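PDB 4E3E: beta-methylmalyl-CoA dehydratase from Chloroflexus aurantiacus, which catalyses the reversible dehydration of (2R,3S)-beta-methylmalyl-CoA to mesaconyl-CoA, a step of the glyoxylate assimilation cycle that regenerates acetyl-CoA and yields pyruvate. Local coordinates for residues T172-P177 and D343-M348; R278-S283 and G332-A337. One frame throughout, in Å; residues are numbered along the deposited sequence.

Interaction 1: T172-P177 and D343-M348; sequences TDLTVP and DYTVLM
Leu-347 carries most of this contact, its two methyl groups reaching different parts of the loop 172-177. Leu-347 CD1 lies mainly against backbone, 3.7 Å from the carbonyl oxygen Thr-175 O and 4.1 Å from Val-176 CA, and it also meets the proline ring, with Pro-177 CD at 4.2 Å. Leu-347 CD2 faces the branched side chains, at 4.2 Å from Val-176 CG2 and 4.4 Å from Leu-174 CD1. The fork is delivered by CG standing anti to the carbonyl carbon of Leu-347 (chi1 -55°), with chi2 nearly extended. Two residues earlier, on the same face of the strand, Thr-345 offers its methyl group, and Leu-174 CD1 meets Thr-345 CG2 at 3.8 Å as the two side chains cross obliquely. That threonine is split by function: CG2, opposite the backbone N, goes to the loop, while OG1 is hydrogen-bonded to Asn-275 on strand 270-278. No hydrogen bond joins the two segments, and Val-346, between the two contact residues, directs its CB away from the loop. The loop therefore lies over one face of the strand mainly by apolar packing.

Further out, Leu-174 also rests on Ala-273 of strand 270-278 and Val-176 on Ile-307 of strand 307-318, so the loop covers the strands flanking 338-349 as well. Pro-177 additionally touches Val-98, a residue assigned to substrate binding by similarity, which brings this end of the loop close to the probable CoA-ester site. The arrangement is that of a long connection, running from strand 138-149 to helix 187-190, laid across the antiparallel sheet of a hot dog fold in a MaoC-like hydratase.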
ATOM      1  N   THR A 172     -12.594 -29.072 -20.507  1.00 30.03           N
ATOM      2  CA  THR A 172     -12.567 -28.687 -21.918  1.00 30.63           C
ATOM      3  C   THR A 172     -12.818 -27.189 -22.110  1.00 29.08           C
ATOM      4  O   THR A 172     -12.578 -26.668 -23.194  1.00 32.51           O
ATOM      5  CB  THR A 172     -13.589 -29.491 -22.737  1.00 34.44           C
ATOM      6  OG1 THR A 172     -14.852 -29.463 -22.062  1.00 41.64           O
ATOM      7  CG2 THR A 172     -13.132 -30.949 -22.880  1.00 37.11           C
ATOM      8  N   ASP A 173     -13.276 -26.497 -21.063  1.00 29.18           N
ATOM      9  CA  ASP A 173     -13.493 -25.037 -21.113  1.00 31.01           C
ATOM     10  C   ASP A 173     -12.328 -24.209 -20.549  1.00 30.36           C
ATOM     11  O   ASP A 173     -12.350 -22.979 -20.626  1.00 32.53           O
ATOM     12  CB  ASP A 173     -14.776 -24.638 -20.352  1.00 29.96           C
ATOM     13  CG  ASP A 173     -16.051 -25.043 -21.080  1.00 33.85           C
ATOM     14  OD1 ASP A 173     -15.996 -25.442 -22.257  1.00 35.27           O
ATOM     15  OD2 ASP A 173     -17.125 -24.953 -20.468  1.00 39.48           O
ATOM     16  N   LEU A 174     -11.331 -24.868 -19.965  1.00 29.11           N
ATOM     17  CA  LEU A 174     -10.230 -24.151 -19.312  1.00 30.12           C
ATOM     18  C   LEU A 174      -9.285 -23.523 -20.319  1.00 29.59           C
ATOM     19  O   LEU A 174      -8.906 -24.160 -21.282  1.00 32.20           O
ATOM     20  CB  LEU A 174      -9.429 -25.085 -18.409  1.00 26.97           C
ATOM     21  CG  LEU A 174     -10.173 -25.798 -17.272  1.00 29.40           C
ATOM     22  CD1 LEU A 174      -9.208 -26.644 -16.461  1.00 32.39           C
ATOM     23  CD2 LEU A 174     -10.866 -24.807 -16.365  1.00 24.18           C
ATOM     24  N   THR A 175      -8.901 -22.275 -20.077  1.00 28.79           N
ATOM     25  CA  THR A 175      -7.840 -21.621 -20.848  1.00 32.51           C
ATOM     26  C   THR A 175      -6.492 -22.023 -20.254  1.00 32.26           C
ATOM     27  O   THR A 175      -6.313 -21.977 -19.036  1.00 33.12           O
ATOM     28  CB  THR A 175      -8.008 -20.087 -20.837  1.00 33.85           C
ATOM     29  OG1 THR A 175      -9.221 -19.748 -21.511  1.00 35.82           O
ATOM     30  CG2 THR A 175      -6.856 -19.390 -21.539  1.00 32.98           C
ATOM     31  N   VAL A 176      -5.562 -22.438 -21.114  1.00 31.30           N
ATOM     32  CA  VAL A 176      -4.211 -22.838 -20.694  1.00 34.64           C
ATOM     33  C   VAL A 176      -3.236 -21.956 -21.477  1.00 32.63           C
ATOM     34  O   VAL A 176      -2.721 -22.368 -22.520  1.00 37.08           O
ATOM     35  CB  VAL A 176      -3.938 -24.345 -20.959  1.00 34.00           C
ATOM     36  CG1 VAL A 176      -2.568 -24.756 -20.432  1.00 34.30           C
ATOM     37  CG2 VAL A 176      -5.021 -25.212 -20.333  1.00 33.91           C
ATOM     38  N   PRO A 177      -2.990 -20.733 -20.974  1.00 32.13           N
ATOM     39  CA  PRO A 177      -2.390 -19.645 -21.760  1.00 33.75           C
ATOM     40  C   PRO A 177      -0.876 -19.659 -21.821  1.00 35.16           C
ATOM     41  O   PRO A 177      -0.287 -18.801 -22.467  1.00 39.88           O
ATOM     42  CB  PRO A 177      -2.833 -18.400 -21.003  1.00 32.77           C
ATOM     43  CG  PRO A 177      -2.976 -18.856 -19.567  1.00 29.47           C
ATOM     44  CD  PRO A 177      -3.286 -20.320 -19.586  1.00 28.89           C
ATOM     45  N   ASP A 343     -13.674 -24.209  -3.805  1.00 26.35           N
ATOM     46  CA  ASP A 343     -13.487 -25.354  -4.687  1.00 25.82           C
ATOM     47  C   ASP A 343     -13.139 -24.770  -6.049  1.00 25.89           C
ATOM     48  O   ASP A 343     -13.933 -24.044  -6.644  1.00 27.95           O
ATOM     49  CB  ASP A 343     -14.813 -26.168  -4.706  1.00 26.59           C
ATOM     50  CG  ASP A 343     -14.902 -27.227  -5.826  1.00 29.02           C
ATOM     51  OD1 ASP A 343     -14.007 -27.401  -6.701  1.00 27.38           O
ATOM     52  OD2 ASP A 343     -15.937 -27.917  -5.829  1.00 32.63           O
ATOM     53  N   TYR A 344     -11.942 -25.072  -6.539  1.00 23.82           N
ATOM     54  CA  TYR A 344     -11.426 -24.414  -7.718  1.00 23.28           C
ATOM     55  C   TYR A 344     -10.492 -25.354  -8.444  1.00 25.78           C
ATOM     56  O   TYR A 344     -10.193 -26.456  -7.963  1.00 27.66           O
ATOM     57  CB  TYR A 344     -10.708 -23.095  -7.342  1.00 23.45           C
ATOM     58  CG  TYR A 344      -9.550 -23.266  -6.371  1.00 25.27           C
ATOM     59  CD1 TYR A 344      -9.777 -23.674  -5.050  1.00 24.98           C
ATOM     60  CD2 TYR A 344      -8.222 -23.046  -6.778  1.00 22.87           C
ATOM     61  CE1 TYR A 344      -8.730 -23.842  -4.154  1.00 28.42           C
ATOM     62  CE2 TYR A 344      -7.162 -23.215  -5.883  1.00 26.94           C
ATOM     63  CZ  TYR A 344      -7.429 -23.612  -4.563  1.00 26.40           C
ATOM     64  OH  TYR A 344      -6.393 -23.785  -3.658  1.00 24.36           O
ATOM     65  N   THR A 345     -10.043 -24.919  -9.608  1.00 24.72           N
ATOM     66  CA  THR A 345      -9.198 -25.730 -10.455  1.00 26.49           C
ATOM     67  C   THR A 345      -7.917 -24.971 -10.794  1.00 29.38           C
ATOM     68  O   THR A 345      -7.956 -23.821 -11.292  1.00 29.19           O
ATOM     69  CB  THR A 345      -9.936 -26.121 -11.740  1.00 26.20           C
ATOM     70  OG1 THR A 345     -11.101 -26.881 -11.399  1.00 25.09           O
ATOM     71  CG2 THR A 345      -9.045 -26.961 -12.652  1.00 25.14           C
ATOM     72  N   VAL A 346      -6.788 -25.622 -10.523  1.00 24.28           N
ATOM     73  CA  VAL A 346      -5.479 -25.033 -10.782  1.00 26.20           C
ATOM     74  C   VAL A 346      -4.835 -25.741 -11.964  1.00 27.02           C
ATOM     75  O   VAL A 346      -5.190 -26.880 -12.299  1.00 27.47           O
ATOM     76  CB  VAL A 346      -4.554 -25.130  -9.554  1.00 23.22           C
ATOM     77  CG1 VAL A 346      -5.135 -24.335  -8.383  1.00 21.77           C
ATOM     78  CG2 VAL A 346      -4.339 -26.599  -9.153  1.00 26.03           C
ATOM     79  N   LEU A 347      -3.906 -25.056 -12.612  1.00 25.54           N
ATOM     80  CA  LEU A 347      -3.065 -25.676 -13.618  1.00 24.84           C
ATOM     81  C   LEU A 347      -1.711 -25.950 -12.968  1.00 25.32           C
ATOM     82  O   LEU A 347      -1.222 -25.118 -12.198  1.00 27.73           O
ATOM     83  CB  LEU A 347      -2.895 -24.758 -14.835  1.00 25.01           C
ATOM     84  CG  LEU A 347      -4.159 -24.238 -15.537  1.00 25.58           C
ATOM     85  CD1 LEU A 347      -3.794 -23.260 -16.647  1.00 31.05           C
ATOM     86  CD2 LEU A 347      -5.001 -25.381 -16.091  1.00 28.98           C
HETATM   87  N   MSE A 348      -1.109 -27.100 -13.278  1.00 28.01           N
HETATM   88  CA  MSE A 348       0.217 -27.459 -12.745  1.00 26.13           C
HETATM   89  C   MSE A 348       1.049 -28.138 -13.814  1.00 29.25           C
HETATM   90  O   MSE A 348       0.542 -28.999 -14.530  1.00 30.08           O
HETATM   91  CB  MSE A 348       0.026 -28.387 -11.543  1.00 24.95           C
HETATM   92  CG  MSE A 348       1.365 -28.833 -10.960  1.00 30.74           C
HETATM   93 SE   MSE A 348       1.135 -29.799  -9.247  1.00 39.35          SE
HETATM   94  CE  MSE A 348       0.333 -28.479  -7.996  1.00 29.41           C
TER

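Interaction 2: R278-S283 and G332-A337; sequences RHTNPS and GNYDPA
A threonine methyl is set almost squarely over the middle of a tyrosine ring: Thr-280 CG2 stands 3.3 Å from the centroid of the Tyr-334 ring and 9° off its normal, a close CH-pi contact. It joins two loops beside the ends of two neighbouring inner strands of the antiparallel hot dog sheet, one leaving strand 270-278 and the other leading into strand 338-349. Thr-280 CG2 points there because it is anti to the carbonyl carbon; OG1 takes the position between the backbone N and the carbonyl carbon (chi1 51°) and is hydrogen-bonded to Val-338 O. The far end of the ring meets Arg-278, whose guanidinium plane is turned 72° from that of the ring, and Tyr-334 OH lies over one guanidinium face, toward its rim. Although Arg-278 NE comes within 3.1 Å of Tyr-334 OH, the angle is too poor for a hydrogen bond. The phenol instead is hydrogen-bonded to Asp-341, whose carboxylate also forms a long, weak ion pair with Arg-278, and the ring has a cation-pi partner in Arg-328. A leucine in place of Tyr-334 would probably leave the Thr-280 methyl without its aromatic face and Asp-341 without its phenol partner.

Farther along, Asn-281 ND2 approaches Pro-336 O to 3.3 Å, again at a poor angle, and is hydrogen-bonded to Val-338 O. The turn at Pro-336 is fastened from within by an Asx turn, Ala-337 N giving a bond of 2.8 Å to the anti lone pair of Asp-335 OD2, while OD1 is bonded to His-323. A water closes the link between the loops, accepting from Asn-281 ND2 at 3.0 Å and donating to Tyr-334 O at 2.9 Å.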
ATOM      1  N   ARG A 278     -18.064 -20.983  -0.621  1.00 30.06           N
ATOM      2  CA  ARG A 278     -18.981 -20.650   0.451  1.00 32.11           C
ATOM      3  C   ARG A 278     -18.214 -19.939   1.552  1.00 31.30           C
ATOM      4  O   ARG A 278     -17.198 -20.455   2.035  1.00 27.70           O
ATOM      5  CB  ARG A 278     -19.627 -21.905   1.020  1.00 35.14           C
ATOM      6  CG  ARG A 278     -21.000 -22.211   0.446  1.00 25.97           C
ATOM      7  CD  ARG A 278     -21.530 -23.566   0.901  1.00 22.32           C
ATOM      8  NE  ARG A 278     -20.699 -24.611   0.294  1.00 50.75           N
ATOM      9  CZ  ARG A 278     -21.087 -25.848  -0.005  1.00 64.25           C
ATOM     10  NH1 ARG A 278     -22.329 -26.257   0.237  1.00 80.16           N
ATOM     11  NH2 ARG A 278     -20.212 -26.685  -0.553  1.00 71.84           N
ATOM     12  N   HIS A 279     -18.693 -18.752   1.925  1.00 25.75           N
ATOM     13  CA  HIS A 279     -18.185 -18.037   3.097  1.00 28.89           C
ATOM     14  C   HIS A 279     -19.012 -18.481   4.253  1.00 29.84           C
ATOM     15  O   HIS A 279     -20.043 -17.902   4.529  1.00 29.59           O
ATOM     16  CB  HIS A 279     -18.258 -16.527   2.881  1.00 30.02           C
ATOM     17  CG  HIS A 279     -17.612 -16.092   1.592  1.00 30.66           C
ATOM     18  ND1 HIS A 279     -16.273 -16.038   1.437  1.00 31.41           N
ATOM     19  CD2 HIS A 279     -18.163 -15.761   0.358  1.00 31.21           C
ATOM     20  CE1 HIS A 279     -15.980 -15.669   0.176  1.00 29.10           C
ATOM     21  NE2 HIS A 279     -17.134 -15.492  -0.484  1.00 29.43           N
ATOM     22  N   THR A 280     -18.550 -19.536   4.919  1.00 28.81           N
ATOM     23  CA  THR A 280     -19.370 -20.317   5.843  1.00 29.69           C
ATOM     24  C   THR A 280     -19.624 -19.627   7.175  1.00 32.08           C
ATOM     25  O   THR A 280     -20.653 -19.848   7.799  1.00 36.04           O
ATOM     26  CB  THR A 280     -18.727 -21.696   6.095  1.00 32.62           C
ATOM     27  OG1 THR A 280     -17.361 -21.509   6.468  1.00 30.67           O
ATOM     28  CG2 THR A 280     -18.743 -22.538   4.811  1.00 32.38           C
ATOM     29  N   ASN A 281     -18.666 -18.828   7.623  1.00 29.17           N
ATOM     30  CA  ASN A 281     -18.801 -17.990   8.811  1.00 31.73           C
ATOM     31  C   ASN A 281     -18.081 -16.677   8.528  1.00 29.07           C
ATOM     32  O   ASN A 281     -17.171 -16.648   7.687  1.00 31.83           O
ATOM     33  CB  ASN A 281     -18.215 -18.685  10.058  1.00 30.73           C
ATOM     34  CG  ASN A 281     -19.076 -19.836  10.541  1.00 36.10           C
ATOM     35  OD1 ASN A 281     -20.196 -19.634  11.008  1.00 40.34           O
ATOM     36  ND2 ASN A 281     -18.558 -21.053  10.432  1.00 37.30           N
ATOM     37  N   PRO A 282     -18.494 -15.585   9.202  1.00 31.73           N
ATOM     38  CA  PRO A 282     -17.856 -14.287   8.989  1.00 31.09           C
ATOM     39  C   PRO A 282     -16.443 -14.263   9.595  1.00 29.53           C
ATOM     40  O   PRO A 282     -16.150 -14.997  10.535  1.00 32.15           O
ATOM     41  CB  PRO A 282     -18.795 -13.315   9.727  1.00 32.55           C
ATOM     42  CG  PRO A 282     -19.369 -14.142  10.830  1.00 32.91           C
ATOM     43  CD  PRO A 282     -19.537 -15.521  10.252  1.00 31.33           C
ATOM     44  N   SER A 283     -15.586 -13.428   9.036  1.00 27.82           N
ATOM     45  CA  SER A 283     -14.212 -13.256   9.481  1.00 25.63           C
ATOM     46  C   SER A 283     -14.056 -11.804   9.896  1.00 27.50           C
ATOM     47  O   SER A 283     -14.717 -10.921   9.329  1.00 28.79           O
ATOM     48  CB  SER A 283     -13.262 -13.514   8.303  1.00 25.64           C
ATOM     49  OG  SER A 283     -13.193 -14.892   7.996  1.00 27.85           O
ATOM     50  N   GLY A 332     -23.355 -32.215   8.207  1.00 74.34           N
ATOM     51  CA  GLY A 332     -23.601 -31.287   7.110  1.00 70.11           C
ATOM     52  C   GLY A 332     -23.279 -29.860   7.506  1.00 60.90           C
ATOM     53  O   GLY A 332     -22.921 -29.037   6.654  1.00 60.37           O
ATOM     54  N   ASN A 333     -23.420 -29.569   8.801  1.00 62.99           N
ATOM     55  CA  ASN A 333     -23.083 -28.259   9.358  1.00 64.27           C
ATOM     56  C   ASN A 333     -21.581 -28.093   9.442  1.00 52.59           C
ATOM     57  O   ASN A 333     -20.863 -28.962   9.958  1.00 55.00           O
ATOM     58  CB  ASN A 333     -23.688 -28.052  10.757  1.00 55.03           C
ATOM     59  CG  ASN A 333     -25.182 -28.255  10.793  1.00 41.84           C
ATOM     60  OD1 ASN A 333     -25.699 -29.048  11.596  1.00 49.12           O
ATOM     61  ND2 ASN A 333     -25.900 -27.523   9.954  1.00 48.24           N
ATOM     62  N   TYR A 334     -21.112 -26.968   8.923  1.00 48.26           N
ATOM     63  CA  TYR A 334     -19.712 -26.609   9.007  1.00 40.21           C
ATOM     64  C   TYR A 334     -19.297 -26.402  10.440  1.00 39.42           C
ATOM     65  O   TYR A 334     -20.058 -25.858  11.233  1.00 43.21           O
ATOM     66  CB  TYR A 334     -19.459 -25.335   8.225  1.00 39.13           C
ATOM     67  CG  TYR A 334     -19.443 -25.551   6.734  1.00 40.56           C
ATOM     68  CD1 TYR A 334     -18.309 -26.067   6.103  1.00 39.39           C
ATOM     69  CD2 TYR A 334     -20.554 -25.248   5.951  1.00 35.32           C
ATOM     70  CE1 TYR A 334     -18.280 -26.272   4.741  1.00 36.96           C
ATOM     71  CE2 TYR A 334     -20.521 -25.440   4.563  1.00 38.18           C
ATOM     72  CZ  TYR A 334     -19.384 -25.958   3.975  1.00 36.41           C
ATOM     73  OH  TYR A 334     -19.329 -26.147   2.611  1.00 36.01           O
ATOM     74  N   ASP A 335     -18.089 -26.861  10.760  1.00 40.25           N
ATOM     75  CA  ASP A 335     -17.423 -26.569  12.026  1.00 42.31           C
ATOM     76  C   ASP A 335     -17.423 -25.049  12.251  1.00 38.96           C
ATOM     77  O   ASP A 335     -17.174 -24.300  11.305  1.00 38.97           O
ATOM     78  CB  ASP A 335     -15.992 -27.115  11.944  1.00 43.10           C
ATOM     79  CG  ASP A 335     -15.230 -26.985  13.245  1.00 46.36           C
ATOM     80  OD1 ASP A 335     -15.015 -28.019  13.908  1.00 56.90           O
ATOM     81  OD2 ASP A 335     -14.838 -25.854  13.602  1.00 47.48           O
ATOM     82  N   PRO A 336     -17.709 -24.588  13.497  1.00 39.28           N
ATOM     83  CA  PRO A 336     -17.781 -23.142  13.749  1.00 35.30           C
ATOM     84  C   PRO A 336     -16.497 -22.405  13.354  1.00 35.32           C
ATOM     85  O   PRO A 336     -16.544 -21.202  13.089  1.00 38.49           O
ATOM     86  CB  PRO A 336     -18.016 -23.035  15.270  1.00 38.96           C
ATOM     87  CG  PRO A 336     -17.917 -24.424  15.826  1.00 38.81           C
ATOM     88  CD  PRO A 336     -18.098 -25.380  14.677  1.00 43.05           C
ATOM     89  N   ALA A 337     -15.374 -23.123  13.296  1.00 35.45           N
ATOM     90  CA  ALA A 337     -14.074 -22.522  12.979  1.00 34.32           C
ATOM     91  C   ALA A 337     -13.848 -22.289  11.481  1.00 31.64           C
ATOM     92  O   ALA A 337     -12.956 -21.514  11.101  1.00 32.27           O
ATOM     93  CB  ALA A 337     -12.944 -23.368  13.563  1.00 35.72           C
TER
HETATM   94  O   HOH W   1     -20.650 -23.009  11.255  1.00 58.36           O

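How the interactions relate
Both contacts bear on strand 338-349, but at different levels: interaction 1 packs on it, and interaction 2 joins the loop that leads into it to the one that leaves its neighbour 270-278. Interaction 1 lies on a face of the sheet, where the strand residues are buried and the loop is only partly covered; interaction 2 is a surface contact. The chemistry follows: hydrocarbon packing across the first, an aromatic face, a guanidinium and a bridging water in the second. Neither has a direct hydrogen bond between its segments. Their centres are 26 Å apart and they do not touch, though interaction 2 is nested in sequence within the loop closed by interaction 1.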